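PDB 5WLH: LbaCas13a H328A (C2c2), which uses a CRISPR RNA guide to recognise target RNA and, as a Cas13a nuclease, probably cleaves RNA through paired HEPN domains, with cleavage at adenosines. Local coordinates for residues M451-Y456 with F487-I492; A494-Q499 with R1129-M1134; E478-G483 with E945-I950. One frame throughout, in Å; residues are numbered along the deposited sequence.

Contact 1: residues M451-Y456 with F487-I492. With nucleotides of chain B.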
loop_
_atom_site.group_PDB
_atom_site.type_symbol
_atom_site.label_atom_id
_atom_site.label_comp_id
_atom_site.label_asym_id
_atom_site.label_seq_id
_atom_site.Cartn_x
_atom_site.Cartn_y
_atom_site.Cartn_z
ATOM N N MET A 451 7.479 -9.503 18.086
ATOM C CA MET A 451 7.026 -10.300 19.231
ATOM C C MET A 451 5.574 -9.992 19.580
ATOM O O MET A 451 4.773 -10.909 19.797
ATOM C CB MET A 451 7.941 -10.041 20.433
ATOM C CG MET A 451 9.338 -10.585 20.242
ATOM S SD MET A 451 10.372 -10.124 21.654
ATOM C CE MET A 451 9.485 -10.987 22.984
ATOM N N GLY A 452 5.217 -8.702 19.650
ATOM C CA GLY A 452 3.847 -8.344 19.975
ATOM C C GLY A 452 2.856 -8.836 18.946
ATOM O O GLY A 452 1.740 -9.229 19.292
ATOM N N LYS A 453 3.253 -8.834 17.673
ATOM C CA LYS A 453 2.401 -9.382 16.624
ATOM C C LYS A 453 2.091 -10.849 16.881
ATOM O O LYS A 453 0.943 -11.291 16.752
ATOM C CB LYS A 453 3.091 -9.230 15.268
ATOM C CG LYS A 453 2.346 -9.930 14.142
ATOM C CD LYS A 453 3.026 -9.649 12.822
ATOM C CE LYS A 453 2.174 -10.145 11.652
ATOM N NZ LYS A 453 2.827 -9.747 10.366
ATOM N N ALA A 454 3.106 -11.635 17.233
ATOM C CA ALA A 454 2.827 -13.040 17.549
ATOM C C ALA A 454 1.982 -13.183 18.818
ATOM O O ALA A 454 1.042 -13.990 18.859
ATOM C CB ALA A 454 4.139 -13.818 17.670
ATOM N N VAL A 455 2.292 -12.411 19.857
ATOM C CA VAL A 455 1.539 -12.521 21.113
ATOM C C VAL A 455 0.090 -12.107 20.897
ATOM O O VAL A 455 -0.841 -12.793 21.328
ATOM C CB VAL A 455 2.202 -11.671 22.211
ATOM C CG1 VAL A 455 1.281 -11.555 23.436
ATOM C CG2 VAL A 455 3.537 -12.260 22.591
ATOM N N TYR A 456 -0.122 -10.973 20.221
ATOM C CA TYR A 456 -1.478 -10.483 20.006
ATOM C C TYR A 456 -2.323 -11.482 19.231
ATOM O O TYR A 456 -3.505 -11.695 19.544
ATOM C CB TYR A 456 -1.455 -9.166 19.233
ATOM C CG TYR A 456 -2.846 -8.639 18.955
ATOM C CD1 TYR A 456 -3.618 -8.117 19.990
ATOM C CD2 TYR A 456 -3.390 -8.662 17.679
ATOM C CE1 TYR A 456 -4.884 -7.623 19.752
ATOM C CE2 TYR A 456 -4.665 -8.165 17.434
ATOM C CZ TYR A 456 -5.407 -7.658 18.487
ATOM O OH TYR A 456 -6.668 -7.159 18.282
ATOM N N PHE A 487 1.809 -19.186 5.909
ATOM C CA PHE A 487 0.395 -19.026 5.588
ATOM C C PHE A 487 -0.348 -18.343 6.732
ATOM O O PHE A 487 -1.261 -17.541 6.492
ATOM C CB PHE A 487 -0.241 -20.392 5.301
ATOM C CG PHE A 487 0.444 -21.147 4.210
ATOM C CD1 PHE A 487 0.214 -20.817 2.880
ATOM C CD2 PHE A 487 1.325 -22.164 4.504
ATOM C CE1 PHE A 487 0.857 -21.501 1.846
ATOM C CE2 PHE A 487 1.972 -22.857 3.490
ATOM C CZ PHE A 487 1.722 -22.537 2.153
ATOM N N ASP A 488 0.017 -18.672 7.983
ATOM C CA ASP A 488 -0.594 -18.018 9.142
ATOM C C ASP A 488 -0.460 -16.508 9.046
ATOM O O ASP A 488 -1.399 -15.760 9.343
ATOM C CB ASP A 488 0.070 -18.490 10.448
ATOM C CG ASP A 488 -0.256 -19.923 10.801
ATOM O OD1 ASP A 488 -1.347 -20.391 10.453
ATOM O OD2 ASP A 488 0.578 -20.566 11.457
ATOM N N TYR A 489 0.735 -16.041 8.682
ATOM C CA TYR A 489 0.957 -14.601 8.605
ATOM C C TYR A 489 0.293 -13.993 7.382
ATOM O O TYR A 489 -0.088 -12.817 7.405
ATOM C CB TYR A 489 2.452 -14.315 8.628
ATOM C CG TYR A 489 2.978 -14.050 10.034
ATOM C CD1 TYR A 489 2.396 -14.654 11.140
ATOM C CD2 TYR A 489 4.056 -13.201 10.238
ATOM C CE1 TYR A 489 2.876 -14.397 12.433
ATOM C CE2 TYR A 489 4.555 -12.943 11.516
ATOM C CZ TYR A 489 3.957 -13.543 12.602
ATOM O OH TYR A 489 4.452 -13.275 13.845
ATOM N N GLU A 490 0.155 -14.753 6.295
ATOM C CA GLU A 490 -0.642 -14.249 5.185
ATOM C C GLU A 490 -2.077 -13.966 5.633
ATOM O O GLU A 490 -2.652 -12.925 5.296
ATOM C CB GLU A 490 -0.610 -15.248 4.030
ATOM C CG GLU A 490 0.745 -15.366 3.360
ATOM C CD GLU A 490 0.646 -16.170 2.091
ATOM O OE1 GLU A 490 0.530 -15.556 0.999
ATOM O OE2 GLU A 490 0.651 -17.419 2.208
ATOM N N LEU A 491 -2.657 -14.871 6.419
ATOM C CA LEU A 491 -4.004 -14.642 6.939
ATOM C C LEU A 491 -4.054 -13.397 7.819
ATOM O O LEU A 491 -4.986 -12.592 7.708
ATOM C CB LEU A 491 -4.475 -15.861 7.729
ATOM C CG LEU A 491 -4.795 -17.132 6.921
ATOM C CD1 LEU A 491 -5.041 -18.269 7.896
ATOM C CD2 LEU A 491 -6.018 -16.915 6.051
ATOM N N ILE A 492 -3.050 -13.212 8.685
ATOM C CA ILE A 492 -3.007 -11.999 9.505
ATOM C C ILE A 492 -2.969 -10.766 8.619
ATOM O O ILE A 492 -3.685 -9.787 8.859
ATOM C CB ILE A 492 -1.803 -12.024 10.464
ATOM C CG1 ILE A 492 -2.003 -13.083 11.555
ATOM C CG2 ILE A 492 -1.603 -10.633 11.102
ATOM C CD1 ILE A 492 -0.762 -13.294 12.382
ATOM P P A B 26 3.636 -10.254 2.176
ATOM O OP1 A B 26 3.137 -8.955 2.689
ATOM O OP2 A B 26 4.919 -10.386 1.452
ATOM O "O5'" A B 26 3.689 -11.270 3.392
ATOM C "C5'" A B 26 2.702 -11.277 4.420
ATOM C "C4'" A B 26 3.298 -11.842 5.684
ATOM O "O4'" A B 26 3.562 -13.258 5.482
ATOM C "C3'" A B 26 4.635 -11.218 6.064
ATOM O "O3'" A B 26 4.797 -11.286 7.476
ATOM C "C2'" A B 26 5.630 -12.155 5.387
ATOM O "O2'" A B 26 6.945 -12.120 5.898
ATOM C "C1'" A B 26 4.952 -13.513 5.579
ATOM N N9 A B 26 5.300 -14.436 4.504
ATOM C C8 A B 26 4.648 -14.581 3.307
ATOM N N7 A B 26 5.234 -15.456 2.509
ATOM C C5 A B 26 6.316 -15.894 3.242
ATOM C C6 A B 26 7.313 -16.840 2.938
ATOM N N6 A B 26 7.337 -17.484 1.761
ATOM N N1 A B 26 8.271 -17.048 3.855
ATOM C C2 A B 26 8.222 -16.381 5.022
ATOM N N3 A B 26 7.326 -15.476 5.414
ATOM C C4 A B 26 6.385 -15.282 4.469
ATOM P P U B 27 5.641 -10.159 8.243
ATOM O OP1 U B 27 7.039 -10.234 7.828
ATOM O OP2 U B 27 5.358 -10.222 9.703
ATOM O "O5'" U B 27 5.028 -8.812 7.680
ATOM C "C5'" U B 27 5.412 -7.563 8.218
ATOM C "C4'" U B 27 5.206 -6.509 7.171
ATOM O "O4'" U B 27 6.276 -6.606 6.198
ATOM C "C3'" U B 27 3.896 -6.638 6.368
ATOM O "O3'" U B 27 3.349 -5.351 6.164
ATOM C "C2'" U B 27 4.380 -7.133 5.009
ATOM O "O2'" U B 27 3.524 -6.812 3.927
ATOM C "C1'" U B 27 5.713 -6.408 4.931
ATOM N N1 U B 27 6.630 -6.820 3.861
ATOM C C2 U B 27 7.474 -5.829 3.371
ATOM O O2 U B 27 7.518 -4.712 3.852
ATOM N N3 U B 27 8.290 -6.207 2.325
ATOM C C4 U B 27 8.319 -7.453 1.737
ATOM O O4 U B 27 9.095 -7.656 0.792
ATOM C C5 U B 27 7.393 -8.401 2.284
ATOM C C6 U B 27 6.589 -8.067 3.298
ATOM P P A B 25 5.373 -13.559 -2.230
ATOM O OP1 A B 25 4.973 -14.997 -2.250
ATOM O OP2 A B 25 6.272 -13.030 -3.281
ATOM O "O5'" A B 25 4.035 -12.709 -2.237
ATOM C "C5'" A B 25 4.045 -11.302 -2.038
ATOM C "C4'" A B 25 2.946 -10.886 -1.099
ATOM O "O4'" A B 25 1.657 -10.989 -1.766
ATOM C "C3'" A B 25 2.833 -11.719 0.181
ATOM O "O3'" A B 25 2.484 -10.855 1.255
ATOM C "C2'" A B 25 1.635 -12.615 -0.094
ATOM O "O2'" A B 25 0.968 -13.064 1.069
ATOM C "C1'" A B 25 0.762 -11.680 -0.916
ATOM N N9 A B 25 -0.263 -12.368 -1.690
ATOM C C8 A B 25 -0.196 -13.629 -2.233
ATOM N N7 A B 25 -1.310 -13.999 -2.821
ATOM C C5 A B 25 -2.151 -12.911 -2.638
ATOM C C6 A B 25 -3.474 -12.676 -3.028
ATOM N N6 A B 25 -4.189 -13.573 -3.711
ATOM N N1 A B 25 -4.040 -11.503 -2.680
ATOM C C2 A B 25 -3.320 -10.607 -1.994
ATOM N N3 A B 25 -2.061 -10.724 -1.569
ATOM C C4 A B 25 -1.533 -11.906 -1.931
HETATM O O HOH W 1 1.253 -10.471 8.249
#
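Tyr489 and Lys453 form a cation-pi contact between helices 486-517 and 429-458, whose segments run nearly at right angles (86°) with axes 12.2 Å apart. Long side chains bridge this wide gap. Lys453 is extended throughout, starting with CG trans to the backbone N (chi1 173°), and its end passes over one face of the Tyr489 ring. Lys453 CE lies 3.9 Å from the centroid of the Tyr489 ring, as a CH-pi contact, while NZ of the same lysine, off-centre, is 4.2 Å from it. At the ring edge, Tyr489 CD2 approaches O3' of A26 of chain B at 3.4 Å. The ring's OH reaches the methyl group of Ala454. A water accepts from Lys453 NZ and donates to Tyr489 O, so the ammonium is tied to the backbone of the opposing helix as well as to RNA: Lys453 NZ donates to OP2 of U27 of chain B at 2.7 Å. One residue on, Glu490 OE1 accepts from O2' of A25 of chain B at 2.5 Å, a contact to the 2'-hydroxyl, which a deoxyribose would lack, and also pairs with Arg938. Ile492 closes the interface with its CG2 branch, packed 3.8 Å from Lys453 CE.

Contact 2: residues A494-Q499 with R1129-M1134. With nucleotides of chain B.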
loop_
_atom_site.group_PDB
_atom_site.type_symbol
_atom_site.label_atom_id
_atom_site.label_comp_id
_atom_site.label_asym_id
_atom_site.label_seq_id
_atom_site.Cartn_x
_atom_site.Cartn_y
_atom_site.Cartn_z
ATOM N N ALA A 494 -4.087 -10.396 5.544
ATOM C CA ALA A 494 -5.414 -10.207 4.966
ATOM C C ALA A 494 -6.319 -9.475 5.945
ATOM O O ALA A 494 -6.916 -8.446 5.611
ATOM C CB ALA A 494 -6.025 -11.557 4.575
ATOM N N GLU A 495 -6.370 -9.962 7.183
ATOM C CA GLU A 495 -7.292 -9.378 8.149
ATOM C C GLU A 495 -6.860 -7.973 8.520
ATOM O O GLU A 495 -7.698 -7.069 8.619
ATOM C CB GLU A 495 -7.360 -10.266 9.400
ATOM C CG GLU A 495 -8.373 -9.804 10.450
ATOM C CD GLU A 495 -8.465 -10.821 11.580
ATOM O OE1 GLU A 495 -7.525 -10.870 12.401
ATOM O OE2 GLU A 495 -9.456 -11.588 11.618
ATOM N N GLU A 496 -5.555 -7.781 8.764
ATOM C CA GLU A 496 -5.073 -6.463 9.174
ATOM C C GLU A 496 -5.251 -5.440 8.068
ATOM O O GLU A 496 -5.593 -4.285 8.343
ATOM C CB GLU A 496 -3.613 -6.545 9.619
ATOM C CG GLU A 496 -3.502 -7.316 10.938
ATOM C CD GLU A 496 -2.106 -7.333 11.548
ATOM O OE1 GLU A 496 -1.144 -6.958 10.867
ATOM O OE2 GLU A 496 -1.986 -7.738 12.734
ATOM N N MET A 497 -5.053 -5.843 6.811
ATOM C CA MET A 497 -5.299 -4.908 5.712
ATOM C C MET A 497 -6.750 -4.456 5.714
ATOM O O MET A 497 -7.039 -3.260 5.643
ATOM C CB MET A 497 -4.962 -5.545 4.357
ATOM C CG MET A 497 -3.508 -5.883 4.140
ATOM S SD MET A 497 -2.470 -4.497 3.706
ATOM C CE MET A 497 -2.833 -4.340 1.950
ATOM N N LEU A 498 -7.684 -5.410 5.806
ATOM C CA LEU A 498 -9.091 -5.036 5.754
ATOM C C LEU A 498 -9.468 -4.190 6.959
ATOM O O LEU A 498 -10.222 -3.215 6.827
ATOM C CB LEU A 498 -9.978 -6.281 5.674
ATOM C CG LEU A 498 -11.472 -5.945 5.539
ATOM C CD1 LEU A 498 -11.728 -5.264 4.197
ATOM C CD2 LEU A 498 -12.323 -7.207 5.695
ATOM N N GLN A 499 -8.954 -4.554 8.136
ATOM C CA GLN A 499 -9.196 -3.765 9.342
ATOM C C GLN A 499 -8.736 -2.322 9.157
ATOM O O GLN A 499 -9.442 -1.369 9.521
ATOM C CB GLN A 499 -8.462 -4.409 10.521
ATOM C CG GLN A 499 -8.791 -3.793 11.861
ATOM C CD GLN A 499 -9.874 -4.573 12.561
ATOM O OE1 GLN A 499 -9.645 -5.686 13.043
ATOM N NE2 GLN A 499 -11.073 -4.006 12.603
ATOM N N ARG A 1129 0.383 2.755 12.432
ATOM C CA ARG A 1129 1.169 3.071 13.625
ATOM C C ARG A 1129 0.479 2.586 14.890
ATOM O O ARG A 1129 1.132 2.051 15.797
ATOM C CB ARG A 1129 1.423 4.574 13.707
ATOM C CG ARG A 1129 2.447 4.941 14.808
ATOM C CD ARG A 1129 2.682 6.447 14.860
ATOM N NE ARG A 1129 3.862 6.784 15.648
ATOM C CZ ARG A 1129 3.883 6.886 16.972
ATOM N NH1 ARG A 1129 2.792 6.649 17.685
ATOM N NH2 ARG A 1129 5.017 7.205 17.589
ATOM N N GLU A 1130 -0.847 2.743 14.964
ATOM C CA GLU A 1130 -1.524 2.378 16.201
ATOM C C GLU A 1130 -1.429 0.888 16.433
ATOM O O GLU A 1130 -1.224 0.438 17.570
ATOM C CB GLU A 1130 -2.985 2.814 16.183
ATOM C CG GLU A 1130 -3.619 2.627 17.563
ATOM C CD GLU A 1130 -4.988 3.238 17.651
ATOM O OE1 GLU A 1130 -5.951 2.583 17.212
ATOM O OE2 GLU A 1130 -5.088 4.363 18.172
ATOM N N ARG A 1131 -1.579 0.107 15.362
ATOM C CA ARG A 1131 -1.367 -1.330 15.469
ATOM C C ARG A 1131 0.036 -1.624 15.984
ATOM O O ARG A 1131 0.230 -2.478 16.853
ATOM C CB ARG A 1131 -1.575 -2.006 14.110
ATOM C CG ARG A 1131 -1.248 -3.501 14.108
ATOM C CD ARG A 1131 -1.029 -4.005 12.712
ATOM N NE ARG A 1131 0.275 -3.536 12.208
ATOM C CZ ARG A 1131 0.707 -3.715 10.961
ATOM N NH1 ARG A 1131 -0.045 -4.379 10.085
ATOM N NH2 ARG A 1131 1.911 -3.265 10.604
ATOM N N ASP A 1132 1.039 -0.949 15.430
ATOM C CA ASP A 1132 2.397 -1.316 15.784
ATOM C C ASP A 1132 2.819 -0.760 17.136
ATOM O O ASP A 1132 3.676 -1.358 17.787
ATOM C CB ASP A 1132 3.342 -0.886 14.670
ATOM C CG ASP A 1132 3.171 -1.756 13.441
ATOM O OD1 ASP A 1132 2.767 -2.928 13.620
ATOM O OD2 ASP A 1132 3.406 -1.272 12.336
ATOM N N LEU A 1133 2.214 0.341 17.577
ATOM C CA LEU A 1133 2.407 0.796 18.953
ATOM C C LEU A 1133 1.893 -0.256 19.926
ATOM O O LEU A 1133 2.600 -0.658 20.847
ATOM C CB LEU A 1133 1.698 2.138 19.176
ATOM C CG LEU A 1133 1.729 2.686 20.606
ATOM C CD1 LEU A 1133 3.169 2.743 21.110
ATOM C CD2 LEU A 1133 1.088 4.068 20.630
ATOM N N MET A 1134 0.677 -0.759 19.693
ATOM C CA MET A 1134 0.165 -1.828 20.542
ATOM C C MET A 1134 1.063 -3.049 20.494
ATOM O O MET A 1134 1.334 -3.675 21.527
ATOM C CB MET A 1134 -1.250 -2.215 20.124
ATOM C CG MET A 1134 -1.704 -3.454 20.871
ATOM S SD MET A 1134 -3.264 -3.997 20.203
ATOM C CE MET A 1134 -2.712 -4.867 18.725
ATOM P P A B 28 1.981 -4.936 6.864
ATOM O OP1 A B 28 2.178 -4.792 8.322
ATOM O OP2 A B 28 0.894 -5.774 6.319
ATOM O "O5'" A B 28 1.756 -3.474 6.302
ATOM C "C5'" A B 28 1.690 -3.257 4.913
ATOM C "C4'" A B 28 2.711 -2.241 4.488
ATOM O "O4'" A B 28 4.045 -2.822 4.470
ATOM C "C3'" A B 28 2.544 -1.705 3.085
ATOM O "O3'" A B 28 1.516 -0.751 2.982
ATOM C "C2'" A B 28 3.916 -1.135 2.814
ATOM O "O2'" A B 28 4.070 0.058 3.562
ATOM C "C1'" A B 28 4.801 -2.216 3.448
ATOM N N9 A B 28 5.157 -3.242 2.458
ATOM C C8 A B 28 4.633 -4.499 2.287
ATOM N N7 A B 28 5.178 -5.145 1.259
ATOM C C5 A B 28 6.112 -4.246 0.754
ATOM C C6 A B 28 7.030 -4.326 -0.309
ATOM N N6 A B 28 7.177 -5.410 -1.097
ATOM N N1 A B 28 7.802 -3.251 -0.553
ATOM C C2 A B 28 7.674 -2.179 0.246
ATOM N N3 A B 28 6.865 -1.986 1.282
ATOM C C4 A B 28 6.095 -3.076 1.484
#
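Arg1131 leaves helix 1106-1145 with CG trans to its backbone N, then turns sharply at chi3 (74°), which carries the guanidinium to Glu496 of helix 486-517. Glu496 has CG beside its own backbone N and an extended chain beyond, and the two side chains meet at about a right angle. Their one polar link is a salt bridge, Glu496 OE1 to Arg1131 NH1, at 2.9 Å; the carboxylate and guanidinium planes are 40° apart. The other nitrogens turn back to the next residue on the same helix. Arg1131 grips Asp1132 side-on, with NE on OD1 at 2.9 Å and NH2 on OD2 at 3.0 Å. The second bond is nearly in both planes, whereas OD1 is approached from above its carboxylate. At the guanidinium edge, a single phosphate oxygen is shared by two donors: OP1 of A28 of chain B lies 2.9 Å from Arg1131 NH1 and 2.8 Å from NH2. Tyr1276 also binds Asp1132 OD2. On the same helix, Glu1130 pairs with Arg1246, whose sequence context fits the R-X4-H motif of HEPN nucleases. The bonds to Asp1132, Glu496 and the phosphate fix the rotation of the Arg1131 guanidinium and orient it for the crRNA backbone, while the two carboxylates probably offset part of its charge.

Contact 3: residues E478-G483 with E945-I950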
loop_
_atom_site.group_PDB
_atom_site.type_symbol
_atom_site.label_atom_id
_atom_site.label_comp_id
_atom_site.label_asym_id
_atom_site.label_seq_id
_atom_site.Cartn_x
_atom_site.Cartn_y
_atom_site.Cartn_z
ATOM N N GLU A 478 -3.402 -23.311 21.615
ATOM C CA GLU A 478 -2.961 -24.686 21.382
ATOM C C GLU A 478 -2.502 -24.909 19.944
ATOM O O GLU A 478 -1.526 -25.631 19.707
ATOM C CB GLU A 478 -4.092 -25.658 21.732
ATOM C CG GLU A 478 -3.726 -27.131 21.599
ATOM C CD GLU A 478 -3.976 -27.680 20.202
ATOM O OE1 GLU A 478 -5.056 -27.405 19.635
ATOM O OE2 GLU A 478 -3.087 -28.387 19.672
ATOM N N GLU A 479 -3.199 -24.317 18.972
ATOM C CA GLU A 479 -2.871 -24.566 17.570
ATOM C C GLU A 479 -1.522 -23.982 17.165
ATOM O O GLU A 479 -0.992 -24.367 16.119
ATOM C CB GLU A 479 -3.957 -24.006 16.642
ATOM C CG GLU A 479 -5.388 -24.230 17.104
ATOM C CD GLU A 479 -5.901 -23.120 18.014
ATOM O OE1 GLU A 479 -5.732 -23.231 19.250
ATOM O OE2 GLU A 479 -6.479 -22.138 17.489
ATOM N N TYR A 480 -0.961 -23.068 17.962
ATOM C CA TYR A 480 0.278 -22.377 17.620
ATOM C C TYR A 480 1.454 -22.783 18.490
ATOM O O TYR A 480 2.558 -22.280 18.281
ATOM C CB TYR A 480 0.051 -20.858 17.678
ATOM C CG TYR A 480 -1.024 -20.481 16.699
ATOM C CD1 TYR A 480 -0.759 -20.441 15.330
ATOM C CD2 TYR A 480 -2.325 -20.252 17.123
ATOM C CE1 TYR A 480 -1.749 -20.134 14.426
ATOM C CE2 TYR A 480 -3.327 -19.948 16.225
ATOM C CZ TYR A 480 -3.030 -19.888 14.875
ATOM O OH TYR A 480 -4.023 -19.581 13.986
ATOM N N LEU A 481 1.267 -23.706 19.444
ATOM C CA LEU A 481 2.396 -24.095 20.280
ATOM C C LEU A 481 3.480 -24.756 19.455
ATOM O O LEU A 481 4.662 -24.666 19.799
ATOM C CB LEU A 481 1.945 -25.043 21.392
ATOM C CG LEU A 481 1.328 -24.379 22.619
ATOM C CD1 LEU A 481 0.705 -25.446 23.508
ATOM C CD2 LEU A 481 2.370 -23.552 23.382
ATOM N N SER A 482 3.100 -25.412 18.364
ATOM C CA SER A 482 4.056 -26.054 17.481
ATOM C C SER A 482 4.606 -25.111 16.422
ATOM O O SER A 482 5.357 -25.556 15.548
ATOM C CB SER A 482 3.416 -27.273 16.816
ATOM O OG SER A 482 3.273 -28.313 17.770
ATOM N N GLY A 483 4.247 -23.838 16.466
ATOM C CA GLY A 483 4.904 -22.831 15.658
ATOM C C GLY A 483 3.982 -22.226 14.612
ATOM O O GLY A 483 2.849 -22.658 14.395
ATOM N N GLU A 945 -1.237 -27.836 7.646
ATOM C CA GLU A 945 -2.285 -27.617 8.632
ATOM C C GLU A 945 -2.447 -26.136 8.875
ATOM O O GLU A 945 -1.461 -25.419 9.061
ATOM C CB GLU A 945 -1.946 -28.278 9.973
ATOM C CG GLU A 945 -1.747 -29.780 9.949
ATOM C CD GLU A 945 -0.272 -30.160 9.964
ATOM O OE1 GLU A 945 0.139 -30.874 10.911
ATOM O OE2 GLU A 945 0.487 -29.728 9.066
ATOM N N ILE A 946 -3.689 -25.686 8.939
ATOM C CA ILE A 946 -3.941 -24.268 9.106
ATOM C C ILE A 946 -5.180 -24.085 9.970
ATOM O O ILE A 946 -6.250 -24.632 9.673
ATOM C CB ILE A 946 -4.070 -23.553 7.747
ATOM C CG1 ILE A 946 -3.932 -22.048 7.913
ATOM C CG2 ILE A 946 -5.329 -23.956 6.982
ATOM C CD1 ILE A 946 -3.503 -21.373 6.644
ATOM N N ASN A 947 -5.019 -23.371 11.073
ATOM C CA ASN A 947 -6.153 -23.036 11.912
ATOM C C ASN A 947 -7.020 -22.026 11.178
ATOM O O ASN A 947 -6.530 -20.991 10.711
ATOM C CB ASN A 947 -5.673 -22.484 13.253
ATOM C CG ASN A 947 -6.818 -22.034 14.142
ATOM O OD1 ASN A 947 -6.958 -20.846 14.438
ATOM N ND2 ASN A 947 -7.642 -22.984 14.575
ATOM N N HIS A 948 -8.306 -22.340 11.052
ATOM C CA HIS A 948 -9.254 -21.475 10.356
ATOM C C HIS A 948 -9.836 -20.402 11.270
ATOM O O HIS A 948 -11.045 -20.147 11.256
ATOM C CB HIS A 948 -10.349 -22.327 9.727
ATOM C CG HIS A 948 -9.840 -23.306 8.712
ATOM N ND1 HIS A 948 -9.766 -23.018 7.365
ATOM C CD2 HIS A 948 -9.371 -24.570 8.848
ATOM C CE1 HIS A 948 -9.278 -24.061 6.717
ATOM N NE2 HIS A 948 -9.030 -25.017 7.595
ATOM N N SER A 949 -8.982 -19.754 12.071
ATOM C CA SER A 949 -9.420 -18.610 12.869
ATOM C C SER A 949 -9.980 -17.506 11.988
ATOM O O SER A 949 -10.860 -16.747 12.415
ATOM C CB SER A 949 -8.257 -18.068 13.702
ATOM O OG SER A 949 -7.361 -17.300 12.905
ATOM N N ILE A 950 -9.474 -17.397 10.767
ATOM C CA ILE A 950 -9.965 -16.448 9.786
ATOM C C ILE A 950 -10.743 -17.259 8.751
ATOM O O ILE A 950 -10.166 -18.080 8.030
ATOM C CB ILE A 950 -8.809 -15.645 9.173
ATOM C CG1 ILE A 950 -8.313 -14.608 10.196
ATOM C CG2 ILE A 950 -9.235 -14.955 7.891
ATOM C CD1 ILE A 950 -6.810 -14.531 10.368
HETATM O O HOH W 2 -3.688 -19.156 11.401
#
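Asn947 is the centre of this loop-to-loop contact, its side chain set against Tyr480 and Glu479. The CA atoms of Glu479 and Asn947 come within 6.7 Å of each other. With CG trans to the backbone N (chi1 176°), Asn947 carries its amide across the hydroxyl end of Tyr480, and the amide stands almost perpendicular to the phenol ring (86° between planes). Tyr480 OH lies 3.4 Å from Asn947 CB and 3.2 Å from Asn947 OD1. Within its own loop, Asn947 OD1 accepts a weak hydrogen bond from the backbone N of Ser949. A water lies in the plane of the Tyr480 ring, at its edge; its oxygen sits 2.6 Å from Tyr480 OH and donates weakly to Asn947 O, bridging the two loops. Glu479 bends at chi2 so that its carboxylate folds over toward the amide, the two planes 68° apart. Glu479 OE2 comes to 3.2 Å from Asn947 ND2, but the angle is too poor for a hydrogen bond, so the carboxylate and amide meet as a polar contact only. Glu479 CB rests over the rim of one face of the neighbouring Tyr480 ring. Tyr480 also begins a type I turn closed by Gly483 N to Tyr480 O at 2.9 Å. The contact thus joins the loop leading into helix 486-517 to the loop between helix 915-941 and strand 954-955; Tyr480 stacks on Tyr458 of helix 429-458, while Ile946 packs against both helix 486-517 and Tyr936 of helix 915-941.

How the contacts relate
Helix 486-517 connects all three contacts: it supplies a segment to contacts 1 and 2, and the loop of contact 3 leads into it. Contacts 1 and 2 have centres about 11 Å apart and meet where Tyr456 CD1 packs 3.6 Å from Met1134 CE. Together they follow the crRNA strand, contact 1 reaching nucleotides 25 to 27 of chain B and contact 2 the phosphate of the next. Contact 3, centred about 11 Å from contact 1 and 20 Å from contact 2, comes no nearer than about 11 Å to the RNA. It packs on the same helix through residues of the 945-950 loop: Ile946 CD1 lies 3.7 Å from Phe487 CB, and Ile950 CG1 lies 3.5 Å from Glu495 OE2.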